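PDB 4LUI: orotidine 5'-phosphate decarboxylase from Methanocaldococcus jannaschii, which catalyses the decarboxylation of orotidine 5'-monophosphate to uridine 5'-monophosphate, the last step of de novo UMP biosynthesis. Local coordinates for residues M130-S135 / D160-P165. Sequence-based numbering, arbitrary orientation.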
ATOM      1  N   MET B 130      -8.918  -4.307  -8.661  1.00 14.12           N
ATOM      2  CA  MET B 130      -8.545  -2.888  -8.659  1.00 11.96           C
ATOM      3  C   MET B 130      -9.476  -2.044  -7.796  1.00 12.70           C
ATOM      4  O   MET B 130     -10.701  -2.136  -7.925  1.00 13.73           O
ATOM      5  CB  MET B 130      -8.564  -2.325 -10.089  1.00 11.60           C
ATOM      6  CG  MET B 130      -8.153  -0.846 -10.136  1.00 10.45           C
ATOM      7  SD  MET B 130      -8.463  -0.074 -11.739  1.00 16.80           S
ATOM      8  CE  MET B 130      -7.532  -1.187 -12.774  1.00 18.81           C
ATOM      9  N   VAL B 131      -8.899  -1.203  -6.938  1.00 11.81           N
ATOM     10  CA  VAL B 131      -9.694  -0.194  -6.252  1.00 12.56           C
ATOM     11  C   VAL B 131     -10.060   0.892  -7.247  1.00 12.40           C
ATOM     12  O   VAL B 131      -9.177   1.558  -7.789  1.00 15.11           O
ATOM     13  CB  VAL B 131      -8.893   0.494  -5.144  1.00 13.07           C
ATOM     14  CG1 VAL B 131      -9.756   1.560  -4.469  1.00 17.58           C
ATOM     15  CG2 VAL B 131      -8.427  -0.511  -4.123  1.00 16.02           C
ATOM     16  N   THR B 132     -11.353   1.090  -7.484  1.00 11.80           N
ATOM     17  CA  THR B 132     -11.776   2.158  -8.390  1.00 13.05           C
ATOM     18  C   THR B 132     -12.400   3.339  -7.656  1.00 15.05           C
ATOM     19  O   THR B 132     -12.551   4.419  -8.228  1.00 15.01           O
ATOM     20  CB  THR B 132     -12.794   1.681  -9.449  1.00 13.39           C
ATOM     21  OG1 THR B 132     -14.011   1.280  -8.803  1.00 15.31           O
ATOM     22  CG2 THR B 132     -12.227   0.521 -10.297  1.00 16.12           C
ATOM     23  N   GLU B 133     -12.777   3.137  -6.399  1.00 11.31           N
ATOM     24  CA  GLU B 133     -13.562   4.142  -5.684  1.00 12.14           C
ATOM     25  C   GLU B 133     -13.498   3.850  -4.184  1.00 13.12           C
ATOM     26  O   GLU B 133     -13.536   2.695  -3.782  1.00 14.11           O
ATOM     27  CB  GLU B 133     -15.005   4.098  -6.210  1.00 13.26           C
ATOM     28  CG  GLU B 133     -15.893   5.272  -5.827  1.00 16.38           C
ATOM     29  CD  GLU B 133     -17.073   5.448  -6.783  1.00 16.24           C
ATOM     30  OE1 GLU B 133     -16.970   5.015  -7.955  1.00 18.50           O
ATOM     31  OE2 GLU B 133     -18.095   6.036  -6.364  1.00 16.73           O
ATOM     32  N   MET B 134     -13.373   4.898  -3.376  1.00 12.59           N
ATOM     33  CA  MET B 134     -13.214   4.762  -1.934  1.00 13.24           C
ATOM     34  C   MET B 134     -14.196   5.685  -1.225  1.00 14.69           C
ATOM     35  O   MET B 134     -14.711   6.636  -1.826  1.00 19.41           O
ATOM     36  CB  MET B 134     -11.771   5.069  -1.526  1.00 15.72           C
ATOM     37  CG  MET B 134     -10.772   4.042  -2.073  1.00 14.19           C
ATOM     38  SD  MET B 134      -9.098   4.396  -1.516  1.00 13.97           S
ATOM     39  CE  MET B 134      -9.196   3.843   0.190  1.00 13.58           C
ATOM     40  N   SER B 135     -14.464   5.413   0.046  1.00 15.75           N
ATOM     41  CA  SER B 135     -15.566   6.098   0.721  1.00 18.81           C
ATOM     42  C   SER B 135     -15.152   6.984   1.887  1.00 18.11           C
ATOM     43  O   SER B 135     -16.004   7.588   2.535  1.00 18.54           O
ATOM     44  CB  SER B 135     -16.613   5.086   1.190  1.00 25.48           C
ATOM     45  OG  SER B 135     -16.052   4.211   2.141  1.00 25.12           O
ATOM     46  N   ASP B 160      -9.798  -8.967 -12.505  1.00 14.73           N
ATOM     47  CA  ASP B 160     -10.754  -9.978 -12.067  1.00 16.30           C
ATOM     48  C   ASP B 160     -11.964  -9.404 -11.343  1.00 17.80           C
ATOM     49  O   ASP B 160     -13.049  -9.997 -11.382  1.00 19.72           O
ATOM     50  CB  ASP B 160     -10.057 -11.015 -11.188  1.00 15.92           C
ATOM     51  CG  ASP B 160      -8.979 -11.756 -11.929  1.00 22.59           C
ATOM     52  OD1 ASP B 160      -9.287 -12.809 -12.525  1.00 29.62           O
ATOM     53  OD2 ASP B 160      -7.834 -11.269 -11.946  1.00 18.27           O
ATOM     54  N   ALA B 161     -11.769  -8.274 -10.662  1.00 15.53           N
ATOM     55  CA  ALA B 161     -12.839  -7.645  -9.893  1.00 13.52           C
ATOM     56  C   ALA B 161     -12.444  -6.227  -9.529  1.00 16.50           C
ATOM     57  O   ALA B 161     -11.280  -5.847  -9.661  1.00 15.76           O
ATOM     58  CB  ALA B 161     -13.129  -8.440  -8.611  1.00 15.36           C
ATOM     59  N   ILE B 162     -13.411  -5.449  -9.057  1.00 13.00           N
ATOM     60  CA  ILE B 162     -13.106  -4.121  -8.532  1.00 13.16           C
ATOM     61  C   ILE B 162     -13.627  -3.978  -7.109  1.00 13.20           C
ATOM     62  O   ILE B 162     -14.553  -4.694  -6.682  1.00 14.60           O
ATOM     63  CB  ILE B 162     -13.708  -3.009  -9.413  1.00 16.89           C
ATOM     64  CG1 ILE B 162     -15.221  -3.165  -9.525  1.00 19.21           C
ATOM     65  CG2 ILE B 162     -13.090  -3.039 -10.803  1.00 17.38           C
ATOM     66  CD1 ILE B 162     -15.881  -2.007 -10.254  1.00 20.28           C
ATOM     67  N   VAL B 163     -13.028  -3.034  -6.387  1.00 12.52           N
ATOM     68  CA  VAL B 163     -13.450  -2.681  -5.036  1.00 11.74           C
ATOM     69  C   VAL B 163     -14.059  -1.289  -5.122  1.00 12.44           C
ATOM     70  O   VAL B 163     -13.444  -0.378  -5.663  1.00 14.58           O
ATOM     71  CB  VAL B 163     -12.248  -2.638  -4.082  1.00 16.41           C
ATOM     72  CG1 VAL B 163     -12.646  -2.016  -2.753  1.00 22.92           C
ATOM     73  CG2 VAL B 163     -11.700  -4.023  -3.872  1.00 18.25           C
ATOM     74  N   ALA B 164     -15.277  -1.141  -4.615  1.00 13.99           N
ATOM     75  CA  ALA B 164     -15.981   0.135  -4.658  1.00 15.92           C
ATOM     76  C   ALA B 164     -17.009   0.169  -3.528  1.00 17.09           C
ATOM     77  O   ALA B 164     -17.407  -0.880  -3.012  1.00 17.06           O
ATOM     78  CB  ALA B 164     -16.653   0.334  -6.020  1.00 18.84           C
ATOM     79  N   PRO B 165     -17.412   1.375  -3.105  1.00 17.08           N
ATOM     80  CA  PRO B 165     -18.323   1.516  -1.966  1.00 15.86           C
ATOM     81  C   PRO B 165     -19.790   1.254  -2.286  1.00 16.91           C
ATOM     82  O   PRO B 165     -20.206   1.317  -3.447  1.00 16.94           O
ATOM     83  CB  PRO B 165     -18.158   2.994  -1.570  1.00 19.77           C
ATOM     84  CG  PRO B 165     -16.885   3.429  -2.200  1.00 21.44           C
ATOM     85  CD  PRO B 165     -16.818   2.669  -3.481  1.00 19.55           C
TER
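Met130 and Val131 pair with Ile162 and Val163 as neighbouring parallel strands of a TIM barrel, joined by a right-handed beta-alpha-beta crossover through helix 147-157. The case illustrates how an eight-stranded barrel builds its wall and then, past the C-terminal ends of the strands, its active-site rim. Three backbone bonds make the ladder. Met130 N gives its hydrogen to Ala161 O, and Met130 O accepts the hydrogen of Val163 N at 2.9 Å. One step further on, Thr132 N donates to Val163 O (3.1 Å). Met130 O also meets Ile162 CA at 3.2 Å in a CA-H...O contact, common between parallel strands.

The two faces of the sheet serve different ends. Val131 and Val163 point into the barrel, the side chain of Val131 lying close to that of Lys81, the predicted proton donor. Met130 and Ile162 face the surrounding helices, both packing on Ala154 of helix 147-157. On this outer side the methyl groups Thr132 CG2 and Ile162 CG2 touch at 3.7 Å; each is placed beside its own backbone N, anti to the carbonyl carbon. The other branch of the threonine, Thr132 OG1, lies 4.0 Å from Ala164 CB.

Beyond the ladder, Pro165 takes over. Its ring packs across the aliphatic part of Glu133 at about a right angle. Glu133 CG stands anti to the backbone N (chi1 -166°) and the chain runs on extended, carrying the carboxylate to a salt bridge with Arg171 and a hydrogen bond with Gln144. The same ring borders Ser135, a predicted substrate-binding residue, with Pro165 CG lying 3.8 Å from Ser135 CB, and Pro165 CD lies 3.3 Å from Glu133 O.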